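Local coordinates for protein tapirin (Caldicellulosiruptor hydrothermalis, PDB 6N2C) that is a cellulose-binding protein whose zinc-carrying C-terminal beta-helix domain probably helps this extremely thermophilic bacterium adhere to its substrate, at residues A[194-197]-A[198-202]; A[239-242]-A[243-247]; A[473-476]-A[477-480]; A[523-526]-A[527-530]; A[553-557]-A[558-562]. One frame throughout, in Å; residues are numbered along the deposited sequence. Where two conformers were deposited one is given.

Interaction 1 of 5, residues A[194-197]-A[198-202]; sequences IIFN and NNITV
Asn197 and Asn198 meet through a polar contact at the corner between strands 194-195 and 200-203, where one coil of the beta-helix turns from one face to the next. Asn197 OD1 accepts the backbone N of Asn198 at 2.9 Å, with an N-H...O angle of 147°; the donor lies in the carbonyl plane, on a lone pair. The carboxamide thus folds back onto the chain immediately after it, while its ND2 is given to Phe543 O on the neighbouring rung. Asn198 crosses Asn197 with its amide plane turned 53° away and sends its own ND2 to Ser217 O of the next coil. Ile200 CG1 makes a van der Waals contact of 3.4 Å with Asn197 O in the turn.

Among the apolar contacts, Ile200 CD1 comes within 3.8 Å of Asn197 CB. The Phe196 side chain crosses those of Ile200 and Val202 at about a right angle: Ile200 CG2 reaches CD1 of Phe196 at 4.1 Å, and Val202 CG2 reaches CE1 of Phe196 at 3.7 Å. A chi1 of -72° turns the phenyl group toward these branches, which it meets obliquely; it also meets the ring of Phe543. A leucine at Asn197 would probably leave both the Asn198 N-H and Phe543 O without their mate, freeing the corner to shift.

Asn197 N is buried here without a partner, with Ile200 CD1 3.5 Å away. The asparagine amides tie the corner to both adjacent coils, above a hydrophobic interior.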
loop_
_atom_site.group_PDB
_atom_site.type_symbol
_atom_site.label_atom_id
_atom_site.label_comp_id
_atom_site.label_asym_id
_atom_site.label_seq_id
_atom_site.Cartn_x
_atom_site.Cartn_y
_atom_site.Cartn_z
ATOM N N ILE A 194 3.541 -0.834 -15.412
ATOM C CA ILE A 194 3.725 0.587 -15.498
ATOM C C ILE A 194 5.128 0.917 -15.010
ATOM O O ILE A 194 5.425 0.688 -13.878
ATOM C CB ILE A 194 2.729 1.438 -14.773
ATOM C CG1 ILE A 194 1.313 1.149 -15.303
ATOM C CG2 ILE A 194 3.007 2.903 -15.026
ATOM C CD1 ILE A 194 0.240 1.949 -14.546
ATOM N N ILE A 195 5.965 1.340 -15.949
ATOM C CA ILE A 195 7.361 1.637 -15.682
ATOM C C ILE A 195 7.656 3.074 -15.760
ATOM O O ILE A 195 7.746 3.616 -16.863
ATOM C CB ILE A 195 8.330 0.787 -16.535
ATOM C CG1 ILE A 195 7.881 -0.680 -16.531
ATOM C CG2 ILE A 195 9.759 0.961 -16.005
ATOM C CD1 ILE A 195 8.440 -1.497 -17.630
ATOM N N PHE A 196 7.818 3.717 -14.599
ATOM C CA PHE A 196 8.052 5.130 -14.536
ATOM C C PHE A 196 9.581 5.383 -14.769
ATOM O O PHE A 196 10.281 4.533 -15.243
ATOM C CB PHE A 196 7.546 5.726 -13.247
ATOM C CG PHE A 196 6.021 5.801 -13.160
ATOM C CD1 PHE A 196 5.303 6.671 -13.994
ATOM C CD2 PHE A 196 5.318 5.085 -12.242
ATOM C CE1 PHE A 196 3.939 6.798 -13.909
ATOM C CE2 PHE A 196 3.908 5.210 -12.192
ATOM C CZ PHE A 196 3.237 6.044 -13.041
ATOM N N ASN A 197 9.980 6.601 -14.642
ATOM C CA ASN A 197 11.370 7.006 -14.857
ATOM C C ASN A 197 11.625 8.047 -13.835
ATOM O O ASN A 197 10.708 8.432 -13.074
ATOM C CB ASN A 197 11.561 7.506 -16.260
ATOM C CG ASN A 197 12.922 7.126 -16.822
ATOM O OD1 ASN A 197 13.913 7.244 -16.097
ATOM N ND2 ASN A 197 12.977 6.637 -18.103
ATOM N N ASN A 198 12.847 8.551 -13.799
ATOM C CA ASN A 198 13.205 9.443 -12.713
ATOM C C ASN A 198 12.458 10.779 -12.797
ATOM O O ASN A 198 12.217 11.309 -13.886
ATOM C CB ASN A 198 14.721 9.773 -12.712
ATOM C CG ASN A 198 15.597 8.544 -12.732
ATOM O OD1 ASN A 198 16.009 8.105 -13.775
ATOM N ND2 ASN A 198 15.871 7.960 -11.523
ATOM N N ASN A 199 12.159 11.334 -11.628
ATOM C CA ASN A 199 11.520 12.648 -11.485
ATOM C C ASN A 199 10.194 12.809 -12.266
ATOM O O ASN A 199 10.020 13.778 -13.013
ATOM C CB ASN A 199 12.524 13.708 -11.854
ATOM C CG ASN A 199 13.797 13.502 -11.073
ATOM O OD1 ASN A 199 13.739 13.417 -9.834
ATOM N ND2 ASN A 199 14.906 13.394 -11.744
ATOM N N ILE A 200 9.324 11.796 -12.160
ATOM C CA ILE A 200 7.969 11.895 -12.721
ATOM C C ILE A 200 7.073 12.281 -11.583
ATOM O O ILE A 200 7.186 11.707 -10.502
ATOM C CB ILE A 200 7.558 10.614 -13.518
ATOM C CG1 ILE A 200 8.575 10.488 -14.721
ATOM C CG2 ILE A 200 6.084 10.704 -13.994
ATOM C CD1 ILE A 200 8.351 9.435 -15.778
ATOM N N THR A 201 6.172 13.247 -11.812
ATOM C CA THR A 201 5.128 13.612 -10.868
ATOM C C THR A 201 3.796 13.286 -11.517
ATOM O O THR A 201 3.554 13.732 -12.629
ATOM C CB THR A 201 5.190 15.087 -10.537
ATOM O OG1 THR A 201 6.478 15.410 -9.942
ATOM C CG2 THR A 201 4.162 15.479 -9.578
ATOM N N VAL A 202 3.014 12.464 -10.858
ATOM C CA VAL A 202 1.696 11.992 -11.376
ATOM C C VAL A 202 0.630 12.554 -10.437
ATOM O O VAL A 202 0.659 12.281 -9.256
ATOM C CB VAL A 202 1.608 10.477 -11.397
ATOM C CG1 VAL A 202 0.221 9.991 -11.820
ATOM C CG2 VAL A 202 2.675 9.865 -12.277
#

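Interaction 2 of 5, residues A[239-242]-A[243-247]; sequences FIFG and GNNKV
A tight corner of the beta-helix, between strands 239-240 and 246-249, is held where the Asn245 side chain reaches back to Gly242. Asn245 OD1 accepts two consecutive backbone amides: Gly242 N at 2.7 Å, arriving nearly along the C=O axis with an N-H...O angle of 160°, and Gly243 N at 3.1 Å, which stands well above the carbonyl plane. Placing CG anti to the carbonyl carbon (chi1 -58°) directs the amide across the turn. Its ND2 faces the preceding coil and binds Arg216 O and Asp218 OD2. The positive phi of Gly243 suits a residue without a side chain, since a beta carbon would collide with Gly242 O.

Beneath the turn, Asn245 CB lies at the edge of the Phe241 ring, 3.8 Å from CD2 of Phe241. Val247 CG2 touches both rings, 3.7 Å from Phe241 CE2 and 4.2 Å from Phe239 CZ. Phe239 CE1 in turn sits over a face of Phe241, and Phe241 stacks with Phe261 of the following coil. With an alanine in place of Asn245, Gly242 N, Gly243 N and Arg216 O would probably be left without their mate.

A single buried oxygen therefore satisfies two adjacent N-H groups, and the amide that carries it links the coil to its neighbour above an aromatic interior.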
loop_
_atom_site.group_PDB
_atom_site.type_symbol
_atom_site.label_atom_id
_atom_site.label_comp_id
_atom_site.label_asym_id
_atom_site.label_seq_id
_atom_site.Cartn_x
_atom_site.Cartn_y
_atom_site.Cartn_z
ATOM N N PHE A 239 4.046 -3.022 -6.025
ATOM C CA PHE A 239 4.359 -1.608 -6.174
ATOM C C PHE A 239 5.786 -1.421 -5.649
ATOM O O PHE A 239 6.082 -1.843 -4.514
ATOM C CB PHE A 239 3.373 -0.753 -5.418
ATOM C CG PHE A 239 3.541 0.711 -5.684
ATOM C CD1 PHE A 239 4.539 1.467 -5.039
ATOM C CD2 PHE A 239 2.745 1.365 -6.620
ATOM C CE1 PHE A 239 4.722 2.833 -5.354
ATOM C CE2 PHE A 239 2.917 2.711 -6.887
ATOM C CZ PHE A 239 3.892 3.434 -6.269
ATOM N N ILE A 240 6.666 -0.888 -6.485
ATOM C CA ILE A 240 8.099 -0.830 -6.162
ATOM C C ILE A 240 8.502 0.620 -6.083
ATOM O O ILE A 240 8.396 1.364 -7.096
ATOM C CB ILE A 240 8.916 -1.574 -7.256
ATOM C CG1 ILE A 240 8.470 -3.057 -7.227
ATOM C CG2 ILE A 240 10.397 -1.360 -7.009
ATOM C CD1 ILE A 240 8.967 -3.924 -8.349
ATOM N N PHE A 241 9.012 1.052 -4.908
ATOM C CA PHE A 241 9.543 2.405 -4.756
ATOM C C PHE A 241 11.017 2.440 -5.205
ATOM O O PHE A 241 11.708 1.404 -5.139
ATOM C CB PHE A 241 9.521 2.891 -3.300
ATOM C CG PHE A 241 8.152 3.260 -2.759
ATOM C CD1 PHE A 241 7.258 2.302 -2.369
ATOM C CD2 PHE A 241 7.788 4.532 -2.661
ATOM C CE1 PHE A 241 5.990 2.616 -1.937
ATOM C CE2 PHE A 241 6.555 4.864 -2.170
ATOM C CZ PHE A 241 5.618 3.926 -1.856
ATOM N N GLY A 242 11.505 3.598 -5.623
ATOM C CA GLY A 242 12.894 3.758 -6.076
ATOM C C GLY A 242 13.820 4.591 -5.234
ATOM O O GLY A 242 15.069 4.444 -5.304
ATOM N N GLY A 243 13.245 5.428 -4.404
ATOM C CA GLY A 243 13.971 6.328 -3.503
ATOM C C GLY A 243 13.544 7.753 -3.529
ATOM O O GLY A 243 13.338 8.314 -4.614
ATOM N N ASN A 244 13.335 8.323 -2.334
ATOM C CA ASN A 244 12.875 9.687 -2.202
ATOM C C ASN A 244 11.513 9.956 -2.934
ATOM O O ASN A 244 11.215 11.108 -3.306
ATOM C CB ASN A 244 13.931 10.666 -2.671
ATOM C CG ASN A 244 13.702 12.042 -2.171
ATOM O OD1 ASN A 244 13.388 12.280 -1.003
ATOM N ND2 ASN A 244 13.905 12.994 -3.064
ATOM N N ASN A 245 10.711 8.896 -3.051
ATOM C CA ASN A 245 9.372 8.996 -3.716
ATOM C C ASN A 245 8.368 9.248 -2.640
ATOM O O ASN A 245 8.401 8.579 -1.523
ATOM C CB ASN A 245 9.007 7.713 -4.376
ATOM C CG ASN A 245 10.013 7.251 -5.423
ATOM O OD1 ASN A 245 10.358 6.090 -5.432
ATOM N ND2 ASN A 245 10.418 8.113 -6.357
ATOM N N LYS A 246 7.394 10.128 -2.930
ATOM C CA LYS A 246 6.347 10.482 -1.963
ATOM C C LYS A 246 4.969 10.196 -2.609
ATOM O O LYS A 246 4.589 10.892 -3.566
ATOM C CB LYS A 246 6.450 11.931 -1.517
ATOM C CG LYS A 246 7.877 12.480 -1.244
ATOM C CD LYS A 246 8.601 11.836 -0.109
ATOM C CE LYS A 246 10.010 12.412 0.012
ATOM N NZ LYS A 246 10.584 12.050 1.336
ATOM N N VAL A 247 4.255 9.223 -2.069
ATOM C CA VAL A 247 3.008 8.665 -2.711
ATOM C C VAL A 247 1.890 8.928 -1.732
ATOM O O VAL A 247 2.003 8.612 -0.550
ATOM C CB VAL A 247 3.147 7.200 -3.007
ATOM C CG1 VAL A 247 1.816 6.580 -3.507
ATOM C CG2 VAL A 247 4.204 6.980 -4.085
#

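Interaction 3 of 5, residues A[473-476]-A[477-480]; sequences EDKK and DING
Lys475, with CG anti to the backbone N (chi1 -178°) and a bend at chi2 (63°), brings its ammonium group round to Asp477, whose CG occupies the crowded position between N and the carbonyl carbon (chi1 63°). The result is a salt bridge of 3.2 Å between Lys475 NZ and Asp477 OD1, weak as a hydrogen bond. A water reinforces it by accepting from Lys475 NZ and donating to Asp477 OD2.

Ile478 crosses the aliphatic part of the same lysine at about a right angle, its CD1 3.7 Å from Lys475 CG. Ile478 is the centre of an inverse gamma turn, closed by a weak bond of 3.1 Å from Asn479 N to Asp477 O. A second water spans the bend: it donates to Lys475 O at 2.8 Å and accepts from Ile478 N at 3.0 Å. Asn479 ND2 then reaches Lys476 O at 3.0 Å, while its OD1 takes Ser485 N on strand 483-488.

This surface loop, lying against helix 557-565, is thus shaped by direct bonds and one water-bridged backbone link together, with a weak ion pair, itself backed by water, on its outer side.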
loop_
_atom_site.group_PDB
_atom_site.type_symbol
_atom_site.label_atom_id
_atom_site.label_comp_id
_atom_site.label_asym_id
_atom_site.label_seq_id
_atom_site.Cartn_x
_atom_site.Cartn_y
_atom_site.Cartn_z
ATOM N N GLU A 473 -10.874 -1.603 -34.609
ATOM C CA GLU A 473 -10.596 -0.565 -35.606
ATOM C C GLU A 473 -9.812 0.535 -34.947
ATOM O O GLU A 473 -9.939 0.754 -33.729
ATOM C CB GLU A 473 -11.920 0.020 -36.194
ATOM C CG GLU A 473 -12.675 1.080 -35.384
ATOM C CD GLU A 473 -13.867 1.718 -36.144
ATOM O OE1 GLU A 473 -14.154 1.265 -37.308
ATOM O OE2 GLU A 473 -14.512 2.673 -35.600
ATOM N N ASP A 474 -9.019 1.255 -35.728
ATOM C CA ASP A 474 -8.441 2.476 -35.235
ATOM C C ASP A 474 -9.453 3.648 -35.316
ATOM O O ASP A 474 -10.317 3.689 -36.247
ATOM C CB ASP A 474 -7.220 2.888 -36.059
ATOM C CG ASP A 474 -6.067 1.920 -35.943
ATOM O OD1 ASP A 474 -6.024 1.058 -35.017
ATOM O OD2 ASP A 474 -5.142 2.051 -36.764
ATOM N N LYS A 475 -9.381 4.590 -34.354
ATOM C CA LYS A 475 -10.245 5.796 -34.412
ATOM C C LYS A 475 -9.288 6.932 -34.121
ATOM O O LYS A 475 -8.801 7.078 -32.988
ATOM C CB LYS A 475 -11.354 5.687 -33.440
ATOM C CG LYS A 475 -12.390 6.810 -33.385
ATOM C CD LYS A 475 -13.156 6.906 -34.717
ATOM C CE LYS A 475 -14.359 7.784 -34.523
ATOM N NZ LYS A 475 -14.985 7.963 -35.856
ATOM N N LYS A 476 -9.017 7.781 -35.128
ATOM C CA LYS A 476 -8.033 8.821 -35.030
ATOM C C LYS A 476 -8.545 10.290 -35.230
ATOM O O LYS A 476 -7.746 11.219 -35.152
ATOM C CB LYS A 476 -6.985 8.623 -36.112
ATOM C CG LYS A 476 -6.219 7.285 -36.042
ATOM C CD LYS A 476 -5.027 7.352 -37.018
ATOM C CE LYS A 476 -4.048 6.206 -36.820
ATOM N NZ LYS A 476 -3.065 6.129 -37.950
ATOM N N ASP A 477 -9.842 10.468 -35.346
ATOM C CA ASP A 477 -10.391 11.804 -35.668
ATOM C C ASP A 477 -11.155 12.482 -34.540
ATOM O O ASP A 477 -11.843 13.497 -34.801
ATOM C CB ASP A 477 -11.187 11.724 -36.959
ATOM C CG ASP A 477 -12.407 10.810 -36.897
ATOM O OD1 ASP A 477 -12.673 10.119 -35.911
ATOM O OD2 ASP A 477 -13.181 10.864 -37.860
ATOM N N ILE A 478 -11.047 11.950 -33.300
ATOM C CA ILE A 478 -11.719 12.486 -32.133
ATOM C C ILE A 478 -10.776 13.493 -31.507
ATOM O O ILE A 478 -10.246 13.284 -30.458
ATOM C CB ILE A 478 -12.253 11.436 -31.186
ATOM C CG1 ILE A 478 -13.181 10.444 -31.944
ATOM C CG2 ILE A 478 -13.123 12.071 -30.090
ATOM C CD1 ILE A 478 -13.742 9.343 -31.086
ATOM N N ASN A 479 -10.628 14.633 -32.185
ATOM C CA ASN A 479 -9.717 15.702 -31.804
ATOM C C ASN A 479 -10.490 17.011 -31.656
ATOM O O ASN A 479 -11.621 17.170 -32.202
ATOM C CB ASN A 479 -8.611 15.849 -32.826
ATOM C CG ASN A 479 -7.971 14.510 -33.166
ATOM O OD1 ASN A 479 -7.504 13.821 -32.264
ATOM N ND2 ASN A 479 -7.900 14.176 -34.475
ATOM N N GLY A 480 -9.896 17.930 -30.924
ATOM C CA GLY A 480 -10.565 19.225 -30.716
ATOM C C GLY A 480 -9.525 20.326 -30.624
ATOM O O GLY A 480 -8.298 20.109 -30.839
HETATM O O HOH W 1 -9.554 9.632 -32.121
HETATM O O HOH W 2 -13.271 7.661 -38.382
#

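Interaction 4 of 5, residues A[523-526]-A[527-530]; sequences NVPP and DQNH. With ZN (zinc ion), chain C; EDO (1,2-ethanediol), chain D.
Gln528 folds under Pro525 and Val524, and its carbon chain can be followed atom by atom. CB starts 3.6 Å from Pro525 O and also brushes Val524 CG1. CG, set anti to the carbonyl carbon (chi1 -63°), runs at about a right angle to the valine side chain and comes 4.1 Å from Val524 CG1. A bend at chi2 (-70°) then carries CD and the amide off to one side, where NE2 makes a weak hydrogen bond to Asn503 O. Phe500 of helix 494-500 packs on Gln528, Val524 and Pro525 alike, so the glutamine stem is buried between the turn and that helix.

The backbone here is a type I beta turn from Pro525 to Gln528, closing the corner between strands 522-524 and 530-532 of the beta-helix. Gln528 N returns to Pro525 O at 3.3 Å with an N-H...O angle of 159°, the donor standing above the carbonyl plane. Pro526 and Asp527 form the exposed top of the turn. Asp527 OD1 comes back over it to 3.3 Å from Pro525 CB.

Past the turn, the chain enters the short strand carrying His530, whose NE2 binds the zinc ion at 1.9 Å; Asp532 and Glu551 supply the other protein ligands. The ion lies 2.9 Å from His530 CD2 and 3.0 Å from His530 CE1, evenly between the carbons flanking its ligand nitrogen. At the start of this eight-residue stretch, Asn523 N donates to O1 of a 1,2-ethanediol, likely a crystallisation additive, at 2.9 Å.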
loop_
_atom_site.group_PDB
_atom_site.type_symbol
_atom_site.label_atom_id
_atom_site.label_comp_id
_atom_site.label_asym_id
_atom_site.label_seq_id
_atom_site.Cartn_x
_atom_site.Cartn_y
_atom_site.Cartn_z
ATOM N N ASN A 523 4.967 3.598 -25.276
ATOM C CA ASN A 523 6.274 4.082 -24.864
ATOM C C ASN A 523 6.292 5.527 -25.039
ATOM O O ASN A 523 6.248 6.011 -26.188
ATOM C CB ASN A 523 7.343 3.427 -25.773
ATOM C CG ASN A 523 7.374 1.928 -25.631
ATOM O OD1 ASN A 523 7.172 1.388 -24.511
ATOM N ND2 ASN A 523 7.568 1.208 -26.772
ATOM N N VAL A 524 6.350 6.252 -23.946
ATOM C CA VAL A 524 6.281 7.695 -23.965
ATOM C C VAL A 524 7.664 8.279 -24.295
ATOM O O VAL A 524 8.678 7.942 -23.665
ATOM C CB VAL A 524 5.823 8.260 -22.667
ATOM C CG1 VAL A 524 5.635 9.775 -22.766
ATOM C CG2 VAL A 524 4.478 7.639 -22.264
ATOM N N PRO A 525 7.737 9.116 -25.342
ATOM C CA PRO A 525 9.060 9.620 -25.729
ATOM C C PRO A 525 9.752 10.370 -24.648
ATOM O O PRO A 525 9.109 11.076 -23.863
ATOM C CB PRO A 525 8.750 10.577 -26.894
ATOM C CG PRO A 525 7.550 10.051 -27.478
ATOM C CD PRO A 525 6.728 9.419 -26.367
ATOM N N PRO A 526 11.104 10.298 -24.618
ATOM C CA PRO A 526 11.822 11.055 -23.576
ATOM C C PRO A 526 11.799 12.560 -23.594
ATOM O O PRO A 526 12.098 13.176 -22.583
ATOM C CB PRO A 526 13.266 10.596 -23.755
ATOM C CG PRO A 526 13.358 10.232 -25.164
ATOM C CD PRO A 526 12.023 9.652 -25.579
ATOM N N ASP A 527 11.407 13.174 -24.708
ATOM C CA ASP A 527 11.355 14.641 -24.698
ATOM C C ASP A 527 10.055 15.208 -24.112
ATOM O O ASP A 527 9.963 16.412 -23.882
ATOM C CB ASP A 527 11.588 15.204 -26.117
ATOM C CG ASP A 527 10.584 14.728 -27.153
ATOM O OD1 ASP A 527 9.840 13.699 -27.006
ATOM O OD2 ASP A 527 10.516 15.405 -28.209
ATOM N N GLN A 528 9.057 14.359 -23.849
ATOM C CA GLN A 528 7.811 14.874 -23.166
ATOM C C GLN A 528 8.068 15.311 -21.745
ATOM O O GLN A 528 8.753 14.589 -20.959
ATOM C CB GLN A 528 6.727 13.757 -23.192
ATOM C CG GLN A 528 6.283 13.362 -24.601
ATOM C CD GLN A 528 5.476 14.460 -25.252
ATOM O OE1 GLN A 528 4.600 15.025 -24.578
ATOM N NE2 GLN A 528 5.821 14.856 -26.519
ATOM N N ASN A 529 7.595 16.501 -21.380
ATOM C CA ASN A 529 7.699 16.971 -20.038
ATOM C C ASN A 529 6.383 17.352 -19.360
ATOM O O ASN A 529 6.367 17.593 -18.163
ATOM C CB ASN A 529 8.668 18.120 -19.980
ATOM C CG ASN A 529 8.164 19.360 -20.712
ATOM O OD1 ASN A 529 7.012 19.471 -21.114
ATOM N ND2 ASN A 529 9.059 20.284 -20.920
ATOM N N HIS A 530 5.277 17.424 -20.117
ATOM C CA HIS A 530 4.009 17.768 -19.513
ATOM C C HIS A 530 2.924 17.078 -20.323
ATOM O O HIS A 530 2.758 17.353 -21.506
ATOM C CB HIS A 530 3.796 19.297 -19.555
ATOM C CG HIS A 530 2.485 19.763 -18.949
ATOM N ND1 HIS A 530 1.876 20.948 -19.312
ATOM C CD2 HIS A 530 1.675 19.196 -18.034
ATOM C CE1 HIS A 530 0.730 21.059 -18.648
ATOM N NE2 HIS A 530 0.592 20.005 -17.849
HETATM ZN ZN ZN C . -0.895 19.506 -16.731
HETATM C C1 EDO D . 4.698 1.554 -28.191
HETATM O O1 EDO D . 4.515 2.944 -28.087
HETATM C C2 EDO D . 3.737 0.957 -29.231
HETATM O O2 EDO D . 3.887 1.524 -30.547
#

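Interaction 5 of 5, residues A[553-557]-A[558-562]; sequences VRMPQ and PLIDY
Pro556 O accepts Ile560 N at 3.0 Å and, weakly, Leu559 N at 2.8 Å, and Gln557 O takes Asp561 N at 2.8 Å, opening the first turn of helix 557-565. Gln557 spans two charged neighbours with its amide. Bent at chi2 (63°), it sends NE2 to Asp561 OD1 at 2.7 Å; the oxygen lies in the amide plane of the glutamine, whereas the donor comes from above the carboxylate plane, the two planes being 45° apart. At the other end of the amide, in one of the two conformers the arginine adopts, Gln557 OE1 accepts Arg554 NH1 at 3.1 Å and sits close to the guanidinium plane.

Pro556 holds the N-cap position, and Pro558 follows within the first turn, where its lack of an N-H costs no helical bond. Met555 packs against this first turn, its CB 3.7 Å from Ile560 CG1 and its SD 3.8 Å from Leu559 CD2. Leu559 also lies alongside Pro556, and Phe515 of strand 513-518 touches Met555, Pro556 and Leu559, seating the helix against the beta-helix body.

Ile560, with CG1 anti to the carbonyl carbon (chi1 -67°), extends its CD1 over one face of the Arg554 guanidinium, 3.6 Å from CZ of Arg554, in that same arginine conformer.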
loop_
_atom_site.group_PDB
_atom_site.type_symbol
_atom_site.label_atom_id
_atom_site.label_comp_id
_atom_site.label_asym_id
_atom_site.label_seq_id
_atom_site.Cartn_x
_atom_site.Cartn_y
_atom_site.Cartn_z
ATOM N N VAL A 553 -6.826 14.301 -16.927
ATOM C CA VAL A 553 -7.967 15.062 -17.329
ATOM C C VAL A 553 -8.987 14.039 -17.880
ATOM O O VAL A 553 -8.612 13.188 -18.676
ATOM C CB VAL A 553 -7.601 16.047 -18.455
ATOM C CG1 VAL A 553 -8.839 16.710 -19.162
ATOM C CG2 VAL A 553 -6.632 17.091 -17.952
ATOM N N ARG A 554 -10.247 14.165 -17.470
ATOM C CA ARG A 554 -11.322 13.335 -18.069
ATOM C C ARG A 554 -11.302 13.320 -19.594
ATOM O O ARG A 554 -11.157 14.369 -20.267
ATOM C CB ARG A 554 -12.665 13.764 -17.479
ATOM C CG ARG A 554 -13.844 12.884 -17.827
ATOM C CD ARG A 554 -15.081 13.335 -17.009
ATOM N NE ARG A 554 -16.188 12.400 -17.177
ATOM C CZ ARG A 554 -17.145 12.445 -18.109
ATOM N NH1 ARG A 554 -17.262 13.421 -19.044
ATOM N NH2 ARG A 554 -18.037 11.463 -18.091
ATOM N N MET A 555 -11.472 12.132 -20.176
ATOM C CA MET A 555 -11.577 12.041 -21.597
ATOM C C MET A 555 -12.708 12.947 -22.151
ATOM O O MET A 555 -13.790 13.013 -21.504
ATOM C CB MET A 555 -11.866 10.560 -22.036
ATOM C CG MET A 555 -10.612 9.652 -21.933
ATOM S SD MET A 555 -10.997 7.964 -22.557
ATOM C CE MET A 555 -11.879 7.283 -21.278
ATOM N N PRO A 556 -12.510 13.449 -23.362
ATOM C CA PRO A 556 -13.576 14.299 -23.921
ATOM C C PRO A 556 -14.842 13.392 -24.143
ATOM O O PRO A 556 -14.745 12.184 -24.482
ATOM C CB PRO A 556 -13.001 14.754 -25.229
ATOM C CG PRO A 556 -11.497 14.650 -25.051
ATOM C CD PRO A 556 -11.305 13.474 -24.195
ATOM N N GLN A 557 -15.998 14.023 -24.006
ATOM C CA GLN A 557 -17.227 13.258 -24.087
ATOM C C GLN A 557 -17.372 12.505 -25.401
ATOM O O GLN A 557 -17.883 11.405 -25.343
ATOM C CB GLN A 557 -18.454 14.147 -23.768
ATOM C CG GLN A 557 -19.732 13.322 -23.581
ATOM C CD GLN A 557 -19.630 12.383 -22.399
ATOM O OE1 GLN A 557 -19.313 12.784 -21.303
ATOM N NE2 GLN A 557 -19.977 11.159 -22.616
ATOM N N PRO A 558 -16.971 13.061 -26.539
ATOM C CA PRO A 558 -17.138 12.325 -27.808
ATOM C C PRO A 558 -16.246 11.063 -27.833
ATOM O O PRO A 558 -16.628 10.022 -28.409
ATOM C CB PRO A 558 -16.661 13.269 -28.872
ATOM C CG PRO A 558 -16.541 14.607 -28.204
ATOM C CD PRO A 558 -16.600 14.481 -26.765
ATOM N N LEU A 559 -15.154 11.131 -27.086
ATOM C CA LEU A 559 -14.270 9.916 -26.999
ATOM C C LEU A 559 -14.923 8.907 -26.086
ATOM O O LEU A 559 -14.933 7.726 -26.421
ATOM C CB LEU A 559 -12.836 10.308 -26.596
ATOM C CG LEU A 559 -11.813 9.165 -26.350
ATOM C CD1 LEU A 559 -11.605 8.514 -27.731
ATOM C CD2 LEU A 559 -10.536 9.782 -25.826
ATOM N N ILE A 560 -15.473 9.282 -24.924
ATOM C CA ILE A 560 -16.145 8.401 -24.049
ATOM C C ILE A 560 -17.345 7.738 -24.786
ATOM O O ILE A 560 -17.571 6.517 -24.763
ATOM C CB ILE A 560 -16.659 9.115 -22.821
ATOM C CG1 ILE A 560 -15.486 9.616 -21.936
ATOM C CG2 ILE A 560 -17.630 8.284 -22.006
ATOM C CD1 ILE A 560 -15.881 10.478 -20.832
ATOM N N ASP A 561 -18.111 8.574 -25.492
ATOM C CA ASP A 561 -19.268 8.051 -26.220
ATOM C C ASP A 561 -18.824 6.978 -27.253
ATOM O O ASP A 561 -19.486 5.946 -27.382
ATOM C CB ASP A 561 -19.976 9.156 -26.999
ATOM C CG ASP A 561 -20.665 10.174 -26.070
ATOM O OD1 ASP A 561 -20.821 9.981 -24.858
ATOM O OD2 ASP A 561 -21.028 11.141 -26.673
ATOM N N TYR A 562 -17.742 7.228 -27.956
ATOM C CA TYR A 562 -17.196 6.250 -28.883
ATOM C C TYR A 562 -16.794 4.958 -28.193
ATOM O O TYR A 562 -17.226 3.810 -28.600
ATOM C CB TYR A 562 -16.012 6.770 -29.656
ATOM C CG TYR A 562 -15.389 5.803 -30.608
ATOM C CD1 TYR A 562 -15.963 5.542 -31.864
ATOM C CD2 TYR A 562 -14.301 5.012 -30.232
ATOM C CE1 TYR A 562 -15.390 4.621 -32.720
ATOM C CE2 TYR A 562 -13.768 4.034 -31.047
ATOM C CZ TYR A 562 -14.269 3.880 -32.314
ATOM O OH TYR A 562 -13.761 2.944 -33.121
#

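In the fold
Interactions 1, 2 and 4 are corners of the beta-helix, each joining a strand of one parallel face to the next. In the face shared by all three first strands, the order runs 239-240, 213-214, 194-195, 541-543, 522-524, so interaction 1 lies two rungs from each of the others, with centres about 10 and 11 Å away. Although last of the three in sequence, interaction 4 belongs to the end rung and leads into the zinc site. Interactions 3 and 5 lie at that end too, with centres about 11 Å apart, where Tyr562 OH probably hydrogen-bonds Glu473 OE2 (2.6 Å, in one conformer of Glu473). Late segments thus close one end of an elongated domain.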